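Local coordinates for Lin1944 protein (PDB 3D7L) that is of unestablished function but, as a member of the short-chain dehydrogenase/reductase family, probably acts as an oxidoreductase, at residues V41-N45 / I86-L90; Q93-L98 / A134-F138. All blocks are in the same frame, centred on the assembly; numbering follows the deposited sequence.

Interaction 1: residues V41-N45 / I86-L90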
ATOM      1  N   VAL D  41      -9.430  12.534 -17.841  1.00 26.77           N
ATOM      2  CA  VAL D  41      -9.240  11.152 -17.394  1.00 26.16           C
ATOM      3  C   VAL D  41      -9.992  10.936 -16.067  1.00 25.88           C
ATOM      4  O   VAL D  41      -9.986  11.797 -15.192  1.00 25.11           O
ATOM      5  CB  VAL D  41      -7.708  10.753 -17.306  1.00 25.86           C
ATOM      6  CG1 VAL D  41      -6.953  11.559 -16.240  1.00 25.00           C
ATOM      7  CG2 VAL D  41      -7.517   9.229 -17.090  1.00 26.48           C
ATOM      8  N   ASP D  42     -10.714   9.824 -15.987  1.00 25.89           N
ATOM      9  CA  ASP D  42     -11.207   9.286 -14.719  1.00 26.19           C
ATOM     10  C   ASP D  42     -10.256   8.148 -14.366  1.00 25.95           C
ATOM     11  O   ASP D  42     -10.314   7.070 -14.991  1.00 25.60           O
ATOM     12  CB  ASP D  42     -12.642   8.753 -14.849  1.00 26.20           C
ATOM     13  CG  ASP D  42     -13.167   8.164 -13.548  1.00 27.22           C
ATOM     14  OD1 ASP D  42     -12.371   7.980 -12.602  1.00 31.71           O
ATOM     15  OD2 ASP D  42     -14.378   7.872 -13.470  1.00 29.69           O
ATOM     16  N   ILE D  43      -9.386   8.392 -13.375  1.00 26.30           N
ATOM     17  CA  ILE D  43      -8.337   7.443 -13.023  1.00 26.43           C
ATOM     18  C   ILE D  43      -8.903   6.206 -12.342  1.00 27.22           C
ATOM     19  O   ILE D  43      -8.170   5.213 -12.196  1.00 28.45           O
ATOM     20  CB  ILE D  43      -7.218   8.056 -12.115  1.00 26.19           C
ATOM     21  CG1 ILE D  43      -7.755   8.360 -10.704  1.00 25.85           C
ATOM     22  CG2 ILE D  43      -6.524   9.258 -12.809  1.00 26.69           C
ATOM     23  CD1 ILE D  43      -6.703   8.886  -9.684  1.00 27.00           C
ATOM     24  N   THR D  44     -10.154   6.274 -11.883  1.00 27.00           N
ATOM     25  CA  THR D  44     -10.828   5.072 -11.327  1.00 27.72           C
ATOM     26  C   THR D  44     -11.345   4.128 -12.421  1.00 28.75           C
ATOM     27  O   THR D  44     -11.805   3.009 -12.130  1.00 29.65           O
ATOM     28  CB  THR D  44     -11.995   5.389 -10.371  1.00 27.04           C
ATOM     29  OG1 THR D  44     -13.133   5.781 -11.132  1.00 27.06           O
ATOM     30  CG2 THR D  44     -11.638   6.483  -9.361  1.00 27.28           C
ATOM     31  N   ASN D  45     -11.261   4.569 -13.674  1.00 29.09           N
ATOM     32  CA  ASN D  45     -11.772   3.801 -14.785  1.00 29.90           C
ATOM     33  C   ASN D  45     -10.648   3.463 -15.777  1.00 30.61           C
ATOM     34  O   ASN D  45     -10.054   4.355 -16.389  1.00 29.88           O
ATOM     35  CB  ASN D  45     -12.931   4.590 -15.412  1.00 30.38           C
ATOM     36  CG  ASN D  45     -13.595   3.869 -16.554  1.00 31.12           C
ATOM     37  OD1 ASN D  45     -12.998   3.680 -17.629  1.00 33.74           O
ATOM     38  ND2 ASN D  45     -14.852   3.494 -16.354  1.00 28.79           N
ATOM     39  N   ILE D  86      -8.859   2.749  -2.539  1.00 28.45           N
ATOM     40  CA  ILE D  86      -8.281   1.675  -3.340  1.00 29.06           C
ATOM     41  C   ILE D  86      -8.403   1.928  -4.835  1.00 29.45           C
ATOM     42  O   ILE D  86      -7.446   1.663  -5.574  1.00 29.76           O
ATOM     43  CB  ILE D  86      -8.824   0.288  -2.943  1.00 29.05           C
ATOM     44  CG1 ILE D  86      -8.314  -0.081  -1.533  1.00 29.37           C
ATOM     45  CG2 ILE D  86      -8.387  -0.772  -3.952  1.00 28.59           C
ATOM     46  CD1 ILE D  86      -8.842  -1.396  -0.986  1.00 29.37           C
ATOM     47  N   SER D  87      -9.535   2.482  -5.279  1.00 29.54           N
ATOM     48  CA  SER D  87      -9.714   2.738  -6.716  1.00 30.98           C
ATOM     49  C   SER D  87      -9.036   4.012  -7.200  1.00 30.67           C
ATOM     50  O   SER D  87      -8.786   4.151  -8.396  1.00 31.02           O
ATOM     51  CB  SER D  87     -11.205   2.723  -7.132  1.00 30.94           C
ATOM     52  OG  SER D  87     -11.840   3.923  -6.726  1.00 33.75           O
ATOM     53  N   SER D  88      -8.719   4.928  -6.280  1.00 30.93           N
ATOM     54  CA  SER D  88      -8.263   6.274  -6.665  1.00 30.70           C
ATOM     55  C   SER D  88      -6.788   6.597  -6.328  1.00 30.49           C
ATOM     56  O   SER D  88      -5.915   6.373  -7.163  1.00 30.66           O
ATOM     57  CB  SER D  88      -9.214   7.344  -6.121  1.00 30.38           C
ATOM     58  OG  SER D  88      -8.885   8.624  -6.650  1.00 31.35           O
ATOM     59  N   LYS D  89      -6.511   7.108  -5.126  1.00 29.64           N
ATOM     60  CA  LYS D  89      -5.141   7.436  -4.749  1.00 29.74           C
ATOM     61  C   LYS D  89      -4.233   6.221  -4.886  1.00 29.74           C
ATOM     62  O   LYS D  89      -3.081   6.368  -5.288  1.00 30.16           O
ATOM     63  CB  LYS D  89      -5.065   8.003  -3.320  1.00 29.79           C
ATOM     64  CG  LYS D  89      -3.654   8.380  -2.823  1.00 30.66           C
ATOM     65  CD  LYS D  89      -3.163   9.665  -3.461  1.00 35.07           C
ATOM     66  CE  LYS D  89      -1.806  10.107  -2.932  1.00 36.77           C
ATOM     67  NZ  LYS D  89      -1.887  10.555  -1.532  1.00 37.19           N
ATOM     68  N   LEU D  90      -4.744   5.038  -4.543  1.00 29.21           N
ATOM     69  CA  LEU D  90      -3.956   3.800  -4.620  1.00 29.31           C
ATOM     70  C   LEU D  90      -3.947   3.224  -6.043  1.00 29.74           C
ATOM     71  O   LEU D  90      -2.947   3.320  -6.755  1.00 29.56           O
ATOM     72  CB  LEU D  90      -4.457   2.752  -3.617  1.00 28.77           C
ATOM     73  CG  LEU D  90      -3.545   1.534  -3.339  1.00 28.63           C
ATOM     74  CD1 LEU D  90      -3.903   0.912  -1.978  1.00 25.58           C
ATOM     75  CD2 LEU D  90      -3.588   0.485  -4.442  1.00 26.03           C
TER
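I43 and T44 turn their methyl groups, not polar atoms, to a stretch of helix rich in oxygen, the serine pair S87 and S88. The tip of the isoleucine, CD1, comes 3.6 Å from the carbonyl oxygen O of S88 and nearly as close to that residue's hydroxyl. CG1 of I43 sits between the backbone N and the carbonyl carbon (chi1 69°), and the extended chain beyond it carries CD1 to the helix. T44 lays CG2 3.7 Å from OG of S87, and the same methyl comes 4.1 Å from CB of S88.

The hydroxyl of T44 is engaged within its own turn. OG1 of T44 lies 2.8 Å from OD1 of D42, and the same oxygen accepts the backbone N of T44 at 2.9 Å, an Asx turn. Both donors approach from one face of the carboxylate, tilted out of its plane, and the type I turn from D42 to N45 is closed by N45 N bonding D42 O. N45 then caps helix 46-56 through S48 N.

The helix 86-90 has a wider pi-type turn here. Its serine hydroxyls bond elsewhere, S87 OG with V84 O and S88 OG with S68 N. The serine oxygens lie at the interface but have their hydrogen-bonding partners elsewhere, so what crosses is methyl-to-oxygen and methyl-to-methylene van der Waals contact.

Interaction 2: residues Q93-L98 / A134-F138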
ATOM      1  N   GLN D  93      -3.494   5.687  -9.280  1.00 28.54           N
ATOM      2  CA  GLN D  93      -2.110   6.076  -9.590  1.00 27.89           C
ATOM      3  C   GLN D  93      -1.277   4.896 -10.118  1.00 27.30           C
ATOM      4  O   GLN D  93      -0.453   5.059 -11.027  1.00 27.18           O
ATOM      5  CB  GLN D  93      -1.415   6.697  -8.384  1.00 28.13           C
ATOM      6  CG  GLN D  93      -1.938   8.034  -7.943  1.00 26.24           C
ATOM      7  CD  GLN D  93      -0.906   8.745  -7.059  1.00 28.30           C
ATOM      8  OE1 GLN D  93      -0.138   9.582  -7.544  1.00 25.42           O
ATOM      9  NE2 GLN D  93      -0.874   8.394  -5.762  1.00 23.37           N
ATOM     10  N   ILE D  94      -1.508   3.711  -9.578  1.00 26.32           N
ATOM     11  CA  ILE D  94      -0.746   2.545 -10.026  1.00 25.89           C
ATOM     12  C   ILE D  94      -1.115   2.156 -11.455  1.00 26.51           C
ATOM     13  O   ILE D  94      -0.225   1.882 -12.286  1.00 27.60           O
ATOM     14  CB  ILE D  94      -0.785   1.384  -8.984  1.00 25.71           C
ATOM     15  CG1 ILE D  94       0.122   1.778  -7.781  1.00 26.17           C
ATOM     16  CG2 ILE D  94      -0.304   0.070  -9.604  1.00 23.74           C
ATOM     17  CD1 ILE D  94      -0.027   0.969  -6.541  1.00 28.63           C
ATOM     18  N   ASN D  95      -2.410   2.214 -11.755  1.00 26.26           N
ATOM     19  CA  ASN D  95      -2.910   1.965 -13.101  1.00 26.39           C
ATOM     20  C   ASN D  95      -2.366   2.946 -14.114  1.00 26.64           C
ATOM     21  O   ASN D  95      -2.089   2.563 -15.254  1.00 27.02           O
ATOM     22  CB  ASN D  95      -4.447   1.871 -13.123  1.00 26.59           C
ATOM     23  CG  ASN D  95      -4.951   0.555 -12.499  1.00 27.27           C
ATOM     24  OD1 ASN D  95      -4.160  -0.335 -12.236  1.00 28.73           O
ATOM     25  ND2 ASN D  95      -6.251   0.451 -12.253  1.00 25.64           N
ATOM     26  N   LEU D  96      -2.145   4.200 -13.716  1.00 26.79           N
ATOM     27  CA  LEU D  96      -1.480   5.125 -14.648  1.00 26.83           C
ATOM     28  C   LEU D  96      -0.100   4.611 -15.051  1.00 26.90           C
ATOM     29  O   LEU D  96       0.367   4.880 -16.159  1.00 26.94           O
ATOM     30  CB  LEU D  96      -1.357   6.536 -14.079  1.00 26.42           C
ATOM     31  CG  LEU D  96      -2.604   7.331 -13.727  1.00 27.49           C
ATOM     32  CD1 LEU D  96      -2.128   8.565 -12.988  1.00 28.56           C
ATOM     33  CD2 LEU D  96      -3.501   7.705 -14.941  1.00 26.74           C
ATOM     34  N   VAL D  97       0.564   3.897 -14.142  1.00 27.14           N
ATOM     35  CA  VAL D  97       1.856   3.270 -14.446  1.00 26.79           C
ATOM     36  C   VAL D  97       1.641   1.999 -15.278  1.00 27.14           C
ATOM     37  O   VAL D  97       2.252   1.844 -16.346  1.00 27.57           O
ATOM     38  CB  VAL D  97       2.660   2.957 -13.160  1.00 26.84           C
ATOM     39  CG1 VAL D  97       3.857   2.108 -13.473  1.00 26.43           C
ATOM     40  CG2 VAL D  97       3.050   4.249 -12.441  1.00 25.88           C
ATOM     41  N   LEU D  98       0.763   1.107 -14.819  1.00 25.75           N
ATOM     42  CA  LEU D  98       0.558  -0.144 -15.560  1.00 26.72           C
ATOM     43  C   LEU D  98       0.105   0.091 -17.006  1.00 26.51           C
ATOM     44  O   LEU D  98       0.431  -0.700 -17.893  1.00 28.02           O
ATOM     45  CB  LEU D  98      -0.427  -1.085 -14.845  1.00 25.52           C
ATOM     46  CG  LEU D  98      -0.069  -1.431 -13.389  1.00 25.68           C
ATOM     47  CD1 LEU D  98      -1.099  -2.357 -12.828  1.00 26.22           C
ATOM     48  CD2 LEU D  98       1.326  -2.052 -13.262  1.00 26.00           C
ATOM     49  N   ALA D 134       1.340   1.931  -0.109  1.00 27.78           N
ATOM     50  CA  ALA D 134       1.183   1.063  -1.257  1.00 28.23           C
ATOM     51  C   ALA D 134       1.925   1.633  -2.469  1.00 27.53           C
ATOM     52  O   ALA D 134       2.655   0.925  -3.162  1.00 27.27           O
ATOM     53  CB  ALA D 134      -0.272   0.905  -1.577  1.00 27.38           C
ATOM     54  N   VAL D 135       1.731   2.920  -2.704  1.00 28.02           N
ATOM     55  CA  VAL D 135       2.314   3.590  -3.872  1.00 27.85           C
ATOM     56  C   VAL D 135       3.843   3.694  -3.733  1.00 27.98           C
ATOM     57  O   VAL D 135       4.596   3.508  -4.726  1.00 27.56           O
ATOM     58  CB  VAL D 135       1.592   4.946  -4.145  1.00 28.68           C
ATOM     59  CG1 VAL D 135       2.321   5.790  -5.211  1.00 27.44           C
ATOM     60  CG2 VAL D 135       0.129   4.678  -4.617  1.00 27.58           C
ATOM     61  N   THR D 136       4.312   3.898  -2.496  1.00 27.81           N
ATOM     62  CA  THR D 136       5.754   4.047  -2.230  1.00 27.30           C
ATOM     63  C   THR D 136       6.449   2.733  -2.582  1.00 27.57           C
ATOM     64  O   THR D 136       7.430   2.715  -3.358  1.00 27.67           O
ATOM     65  CB  THR D 136       6.050   4.431  -0.751  1.00 27.31           C
ATOM     66  OG1 THR D 136       5.469   5.708  -0.445  1.00 28.10           O
ATOM     67  CG2 THR D 136       7.522   4.508  -0.484  1.00 25.49           C
ATOM     68  N   ALA D 137       5.913   1.650  -2.030  1.00 26.79           N
ATOM     69  CA  ALA D 137       6.459   0.301  -2.217  1.00 27.18           C
ATOM     70  C   ALA D 137       6.362  -0.197  -3.658  1.00 26.73           C
ATOM     71  O   ALA D 137       7.313  -0.803  -4.150  1.00 28.62           O
ATOM     72  CB  ALA D 137       5.787  -0.676  -1.277  1.00 25.88           C
ATOM     73  N   PHE D 138       5.230   0.030  -4.316  1.00 26.77           N
ATOM     74  CA  PHE D 138       5.076  -0.283  -5.757  1.00 27.27           C
ATOM     75  C   PHE D 138       6.180   0.356  -6.601  1.00 26.42           C
ATOM     76  O   PHE D 138       6.845  -0.318  -7.376  1.00 27.23           O
ATOM     77  CB  PHE D 138       3.707   0.159  -6.322  1.00 26.93           C
ATOM     78  CG  PHE D 138       3.600   0.020  -7.839  1.00 27.75           C
ATOM     79  CD1 PHE D 138       3.397  -1.240  -8.426  1.00 27.22           C
ATOM     80  CD2 PHE D 138       3.750   1.136  -8.681  1.00 27.15           C
ATOM     81  CE1 PHE D 138       3.320  -1.385  -9.833  1.00 27.53           C
ATOM     82  CE2 PHE D 138       3.687   1.009 -10.082  1.00 25.41           C
ATOM     83  CZ  PHE D 138       3.465  -0.258 -10.668  1.00 25.73           C
TER
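F138 reaches across between two neighbouring helices of the Rossmann-type SDR fold, 79-100 and 126-142, and lies against I94. The short segments run nearly parallel, 25° apart, with their axes 11.0 Å from each other at closest approach. I94 and F138 point in opposed senses, the isoleucine lying along one ring face: CG2 stands almost on the ring normal, 3.9 Å from the centroid, a CH-pi contact, while CG1 covers the CG-CD2 side and CD1 reaches back to CB of F138. A chi1 of 172°, with CG anti to the backbone N, points the phenylalanine ring across the gap, where its far end also meets the next turn of the partner helix. There V97 takes the edge, and L98 comes in obliquely with CD2 3.8 Å from CZ of F138.

One turn earlier, the Q93 chain passes V135 roughly at right angles, NE2 4.0 Å from CG2 of V135. The amide of Q93 is buried yet well supplied: OE1 bonds S64 OG, and NE2 gives to T113 O and K89 O, holding the group beside the valine. V97 also packs on F110 and L112 of strand 108-113, in the sheet. In the plane of the F138 ring, V97 CG1 stops 3.6 Å from CE2.

In the fold
Helix 79-100 is common to both contacts, whose centres lie about 11 Å apart. Along the chain they come in series: interaction 1 joins the loop after strand 39-40 to the middle of that helix, and interaction 2 then ties its next turns to helix 126-142. The two meet directly, with S88 O probably accepting a hydrogen bond from Q93 N and L90 packing on A134. Helix 79-100 is thus gripped by the loop leading into helix 46-56 and by helix 126-142, beside the parallel sheet. Near both contacts the second subunit packs as well, L90 on its L90 and A134 on its A134, so these helices also build the dimer interface.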